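Local coordinates for protein putative methylthioribose-1-phosphate isomerase (Pyrococcus horikoshii OT3, PDB 6A34) that probably interconverts 5-methylthioribose 1-phosphate and 5-methylthioribulose 1-phosphate, an isomerisation step of the methionine salvage pathway, at residues W213-Y217 / D218-V222. Numbering follows the deposited sequence.
Sequences WEYSY and DGLNV
Tyr215 and Leu220 meet where the chain leaves helix 206-217 and doubles back beside its last turn. Leu220 lays CD2 obliquely against the ring, 3.9 Å from Tyr215 CD1, and its CB sits 3.4 Å from Tyr215 O. Val222, the first residue of strand 222-225, brings a methyl to the root of the same side chain, with CG2 3.8 Å from Tyr215 CB. The tyrosine thus has an aliphatic partner at its ring and another at its stem; with CG beside the backbone N and anti to the carbonyl carbon (chi1 -65°), the ring lies where Leu220 CD2 can reach CD1. The side chain also touches Val184 of helix 180-189 and Leu196 of strand 193-199.

The backbone here forms a Schellman motif. Gly219 takes positive phi (75°), and two bonds reach back into the last turn: Leu220 N to Tyr215 O at 2.9 Å, and Gly219 N to Ser216 O at 2.7 Å, the latter donor standing well above the carbonyl plane. This turn ends the helix and starts the chain toward strand 222-225, an outermost strand within this chain of the parallel part of the Rossmann-like sheet.

Asp218 continues the helical bonding, its N donating to Glu214 O at 3.2 Å. Its carboxylate crosses the Tyr217 side chain, the planes 69° apart, and OD1 lies at the ring edge, 4.0 Å from Tyr217 CD1. The acid's stronger partners are elsewhere: OD1 accepts from Lys12 N, while OD2 takes Thr11 OG1 and a salt bridge from Arg185. That arginine also pairs with Glu214, whose carboxylate is further held by Ser171 N and Leu172 N; sharing this cation probably eases the repulsion between the two acids.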
ATOM      1  N   TRP A 213      10.667   7.361  11.345  1.00 31.05           N
ATOM      2  CA  TRP A 213      11.795   7.416  12.213  1.00 33.50           C
ATOM      3  C   TRP A 213      12.254   8.866  12.443  1.00 33.46           C
ATOM      4  O   TRP A 213      12.262   9.309  13.572  1.00 34.98           O
ATOM      5  CB  TRP A 213      12.920   6.539  11.665  1.00 35.69           C
ATOM      6  CG  TRP A 213      14.076   6.557  12.601  1.00 35.00           C
ATOM      7  CD1 TRP A 213      14.227   5.781  13.706  1.00 35.54           C
ATOM      8  CD2 TRP A 213      15.172   7.485  12.594  1.00 36.34           C
ATOM      9  NE1 TRP A 213      15.354   6.154  14.377  1.00 37.55           N
ATOM     10  CE2 TRP A 213      15.969   7.181  13.718  1.00 37.01           C
ATOM     11  CE3 TRP A 213      15.566   8.531  11.752  1.00 39.12           C
ATOM     12  CZ2 TRP A 213      17.134   7.888  14.029  1.00 36.25           C
ATOM     13  CZ3 TRP A 213      16.733   9.216  12.046  1.00 41.12           C
ATOM     14  CH2 TRP A 213      17.498   8.903  13.173  1.00 37.57           C
ATOM     15  N   GLU A 214      12.606   9.604  11.386  1.00 32.23           N
ATOM     16  CA  GLU A 214      13.186  10.953  11.571  1.00 32.13           C
ATOM     17  C   GLU A 214      12.165  11.923  12.170  1.00 34.72           C
ATOM     18  O   GLU A 214      12.561  12.777  12.941  1.00 32.46           O
ATOM     19  CB  GLU A 214      13.803  11.545  10.303  1.00 30.23           C
ATOM     20  CG  GLU A 214      12.905  11.611   9.073  1.00 32.73           C
ATOM     21  CD  GLU A 214      13.474  12.571   8.035  1.00 31.82           C
ATOM     22  OE1 GLU A 214      13.533  13.772   8.357  1.00 32.50           O
ATOM     23  OE2 GLU A 214      13.964  12.116   6.955  1.00 31.99           O
ATOM     24  N   TYR A 215      10.876  11.827  11.794  1.00 35.60           N
ATOM     25  CA  TYR A 215       9.924  12.816  12.274  1.00 34.39           C
ATOM     26  C   TYR A 215       9.608  12.507  13.733  1.00 34.47           C
ATOM     27  O   TYR A 215       9.381  13.430  14.550  1.00 36.20           O
ATOM     28  CB  TYR A 215       8.670  12.899  11.397  1.00 34.07           C
ATOM     29  CG  TYR A 215       8.910  13.394   9.990  1.00 31.83           C
ATOM     30  CD1 TYR A 215       9.718  14.496   9.746  1.00 33.96           C
ATOM     31  CD2 TYR A 215       8.359  12.751   8.890  1.00 29.60           C
ATOM     32  CE1 TYR A 215       9.952  14.959   8.461  1.00 32.27           C
ATOM     33  CE2 TYR A 215       8.580  13.206   7.601  1.00 30.97           C
ATOM     34  CZ  TYR A 215       9.381  14.315   7.378  1.00 31.94           C
ATOM     35  OH  TYR A 215       9.641  14.765   6.110  1.00 30.80           O
ATOM     36  N   SER A 216       9.587  11.214  14.054  1.00 33.86           N
ATOM     37  CA  SER A 216       9.464  10.798  15.436  1.00 38.96           C
ATOM     38  C   SER A 216      10.695  11.251  16.252  1.00 36.95           C
ATOM     39  O   SER A 216      10.558  11.860  17.288  1.00 38.14           O
ATOM     40  CB  SER A 216       9.222   9.328  15.556  1.00 41.40           C
ATOM     41  OG  SER A 216       8.794   9.060  16.874  1.00 46.59           O
ATOM     42  N   TYR A 217      11.898  10.980  15.759  1.00 33.41           N
ATOM     43  CA  TYR A 217      13.115  11.414  16.404  1.00 34.72           C
ATOM     44  C   TYR A 217      13.024  12.879  16.842  1.00 33.73           C
ATOM     45  O   TYR A 217      13.460  13.214  17.944  1.00 35.65           O
ATOM     46  CB  TYR A 217      14.320  11.231  15.484  1.00 36.71           C
ATOM     47  CG  TYR A 217      15.656  11.354  16.176  1.00 38.90           C
ATOM     48  CD1 TYR A 217      16.280  12.582  16.278  1.00 40.89           C
ATOM     49  CD2 TYR A 217      16.306  10.252  16.704  1.00 40.59           C
ATOM     50  CE1 TYR A 217      17.513  12.724  16.883  1.00 40.67           C
ATOM     51  CE2 TYR A 217      17.546  10.375  17.315  1.00 46.58           C
ATOM     52  CZ  TYR A 217      18.152  11.623  17.412  1.00 44.03           C
ATOM     53  OH  TYR A 217      19.383  11.806  17.986  1.00 44.43           O
ATOM     54  N   ASP A 218      12.423  13.733  16.010  1.00 31.21           N
ATOM     55  CA  ASP A 218      12.349  15.138  16.295  1.00 29.48           C
ATOM     56  C   ASP A 218      11.105  15.491  17.098  1.00 33.43           C
ATOM     57  O   ASP A 218      10.864  16.676  17.338  1.00 37.72           O
ATOM     58  CB  ASP A 218      12.442  15.959  15.009  1.00 33.58           C
ATOM     59  CG  ASP A 218      13.872  16.195  14.554  1.00 36.21           C
ATOM     60  OD1 ASP A 218      14.769  16.139  15.433  1.00 38.97           O
ATOM     61  OD2 ASP A 218      14.088  16.453  13.324  1.00 38.25           O
ATOM     62  N   GLY A 219      10.295  14.505  17.499  1.00 33.63           N
ATOM     63  CA  GLY A 219       9.106  14.793  18.324  1.00 35.19           C
ATOM     64  C   GLY A 219       7.929  15.428  17.576  1.00 38.74           C
ATOM     65  O   GLY A 219       7.055  16.050  18.190  1.00 37.64           O
ATOM     66  N   LEU A 220       7.848  15.266  16.250  1.00 38.67           N
ATOM     67  CA  LEU A 220       6.609  15.662  15.536  1.00 35.35           C
ATOM     68  C   LEU A 220       5.487  14.681  15.914  1.00 35.92           C
ATOM     69  O   LEU A 220       5.744  13.509  16.121  1.00 39.29           O
ATOM     70  CB  LEU A 220       6.855  15.640  14.023  1.00 33.74           C
ATOM     71  CG  LEU A 220       7.421  16.917  13.419  1.00 34.02           C
ATOM     72  CD1 LEU A 220       8.798  17.265  13.998  1.00 36.18           C
ATOM     73  CD2 LEU A 220       7.492  16.781  11.903  1.00 38.09           C
ATOM     74  N   ASN A 221       4.231  15.145  15.974  1.00 35.03           N
ATOM     75  CA  ASN A 221       3.123  14.207  16.164  1.00 33.23           C
ATOM     76  C   ASN A 221       2.767  13.517  14.817  1.00 33.50           C
ATOM     77  O   ASN A 221       2.302  14.119  13.899  1.00 33.11           O
ATOM     78  CB  ASN A 221       1.951  14.911  16.834  1.00 31.41           C
ATOM     79  CG  ASN A 221       0.775  13.987  17.022  1.00 34.84           C
ATOM     80  OD1 ASN A 221       0.987  12.838  17.391  1.00 32.83           O
ATOM     81  ND2 ASN A 221      -0.441  14.461  16.741  1.00 28.39           N
ATOM     82  N   VAL A 222       2.864  12.192  14.764  1.00 33.97           N
ATOM     83  CA  VAL A 222       2.905  11.450  13.525  1.00 34.41           C
ATOM     84  C   VAL A 222       1.976  10.237  13.661  1.00 37.72           C
ATOM     85  O   VAL A 222       1.795   9.706  14.778  1.00 38.33           O
ATOM     86  CB  VAL A 222       4.378  11.084  13.298  1.00 36.39           C
ATOM     87  CG1 VAL A 222       4.613   9.654  12.900  1.00 38.38           C
ATOM     88  CG2 VAL A 222       5.086  12.076  12.406  1.00 36.82           C
TER